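Hypothetical protein MerP (Cupriavidus metallidurans, PDB 1OSD) binds mercuric ions in the periplasm as part of bacterial mercury resistance, probably through the metal-binding motif of its heavy-metal-associated domain. Local coordinates at residues I19-K22 with K23-K27. Numbering follows the deposited sequence. Where two conformers were deposited one is given.
Sequences ITVK and KAISK
Val21 and Ile25, one turn apart on helix 17-26, lie side by side and point the same way, with CG1 of Val21 and CD1 of Ile25 3.5 Å apart. The pair illustrates how an amphipathic helix divides its work between two faces. With CG1 of Val21 anti to the backbone N (chi1 168°), that methyl is carried forward along the helix to meet the end of the isoleucine. Both side chains also touch Ala43 of strand 42-48, and Ile25 reaches on to Leu57 of helix 54-63, so the pair belongs to the core between sheet and helices.

On the exposed face Lys23 slants across Ile19 in a van der Waals contact, its CE 3.6 Å from the Ile19 CG2 methyl and the amino group just beyond.

Four i to i+4 backbone bonds hold the turns together, running from Lys23 N to Ile19 O, Ala24 N to Thr20 O, Ile25 N to Val21 O and Ser26 N to Lys22 O. The last acceptor takes a second bond: Ser26 OG, set beside its own backbone N by a chi1 of -76°, reaches Lys22 O at 3.1 Å from above the carbonyl plane. The Lys22 side chain runs out on the same side as the Ser26 hydroxyl, and its NZ hydrogen-bonds to Val34 O of strand 31-37.

In this ferredoxin-like βαββαβ fold of heavy-metal-associated domains, helix 17-26 starts at Cys17, which the disulfide ties to Cys14. The chemistry implies that the helix is joined to the sheet by both apolar and polar means, the Val21-Ile25 pair and the Lys22-Val34 bond, while Ser26 OG adds a second donor at Lys22 O near the C-terminal end of the helix.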
loop_
_atom_site.group_PDB
_atom_site.type_symbol
_atom_site.label_atom_id
_atom_site.label_comp_id
_atom_site.label_asym_id
_atom_site.label_seq_id
_atom_site.Cartn_x
_atom_site.Cartn_y
_atom_site.Cartn_z
ATOM N N ILE A 19 -6.017 -6.461 5.393
ATOM C CA ILE A 19 -4.892 -6.814 6.225
ATOM C C ILE A 19 -3.741 -7.449 5.468
ATOM O O ILE A 19 -2.565 -7.199 5.785
ATOM C CB ILE A 19 -5.382 -7.608 7.429
ATOM C CG1 ILE A 19 -6.143 -6.602 8.377
ATOM C CG2 ILE A 19 -4.219 -8.374 8.090
ATOM C CD1 ILE A 19 -6.318 -7.025 9.760
ATOM N N THR A 20 -4.079 -8.142 4.420
ATOM C CA THR A 20 -3.127 -8.743 3.555
ATOM C C THR A 20 -2.275 -7.632 2.990
ATOM O O THR A 20 -1.044 -7.767 2.906
ATOM C CB THR A 20 -3.768 -9.605 2.461
ATOM O OG1 THR A 20 -4.389 -10.789 3.008
ATOM C CG2 THR A 20 -2.642 -10.144 1.479
ATOM N N VAL A 21 -2.911 -6.555 2.599
ATOM C CA VAL A 21 -2.273 -5.434 1.877
ATOM C C VAL A 21 -1.440 -4.624 2.855
ATOM O O VAL A 21 -0.278 -4.353 2.601
ATOM C CB VAL A 21 -3.272 -4.567 1.087
ATOM C CG1 VAL A 21 -2.533 -3.114 0.570
ATOM C CG2 VAL A 21 -4.057 -5.387 -0.074
ATOM N N LYS A 22 -2.018 -4.344 4.028
ATOM C CA LYS A 22 -1.437 -3.612 5.043
ATOM C C LYS A 22 -0.127 -4.327 5.406
ATOM O O LYS A 22 0.920 -3.684 5.422
ATOM C CB LYS A 22 -2.370 -3.531 6.247
ATOM C CG LYS A 22 -1.805 -2.674 7.458
ATOM C CD LYS A 22 -2.938 -2.493 8.495
ATOM C CE LYS A 22 -2.956 -1.294 9.386
ATOM N NZ LYS A 22 -1.670 -0.546 9.632
ATOM N N LYS A 23 -0.176 -5.610 5.743
ATOM C CA LYS A 23 1.020 -6.379 6.078
ATOM C C LYS A 23 2.118 -6.263 5.007
ATOM O O LYS A 23 3.272 -5.884 5.308
ATOM C CB LYS A 23 0.713 -7.876 6.281
ATOM C CG LYS A 23 -0.116 -8.115 7.529
ATOM C CD LYS A 23 -0.062 -9.552 8.117
ATOM C CE LYS A 23 -1.118 -9.705 9.331
ATOM N NZ LYS A 23 -1.691 -11.094 9.427
ATOM N N ALA A 24 1.740 -6.585 3.754
ATOM C CA ALA A 24 2.694 -6.446 2.649
ATOM C C ALA A 24 3.360 -5.104 2.546
ATOM O O ALA A 24 4.620 -5.023 2.468
ATOM C CB ALA A 24 2.054 -6.890 1.287
ATOM N N ILE A 25 2.647 -4.009 2.774
ATOM C CA ILE A 25 3.320 -2.704 2.685
ATOM C C ILE A 25 4.206 -2.406 3.873
ATOM O O ILE A 25 5.311 -1.905 3.761
ATOM C CB ILE A 25 2.272 -1.593 2.407
ATOM C CG1 ILE A 25 1.597 -1.937 1.082
ATOM C CG2 ILE A 25 2.940 -0.212 2.224
ATOM C CD1 ILE A 25 0.371 -1.112 0.788
ATOM N N SER A 26 3.688 -2.766 5.035
ATOM C CA SER A 26 4.300 -2.424 6.287
ATOM C C SER A 26 5.672 -3.095 6.419
ATOM O O SER A 26 6.545 -2.567 7.105
ATOM C CB SER A 26 3.357 -2.799 7.459
ATOM O OG SER A 26 2.275 -1.848 7.587
ATOM N N LYS A 27 5.835 -4.264 5.782
ATOM C CA LYS A 27 7.131 -4.950 5.697
ATOM C C LYS A 27 8.201 -4.175 4.912
ATOM O O LYS A 27 9.392 -4.451 5.082
ATOM C CB LYS A 27 6.995 -6.361 5.076
ATOM C CG LYS A 27 6.492 -7.485 6.074
ATOM C CD LYS A 27 7.004 -8.955 5.658
ATOM C CE LYS A 27 6.122 -9.719 4.587
ATOM N NZ LYS A 27 5.973 -9.110 3.148
#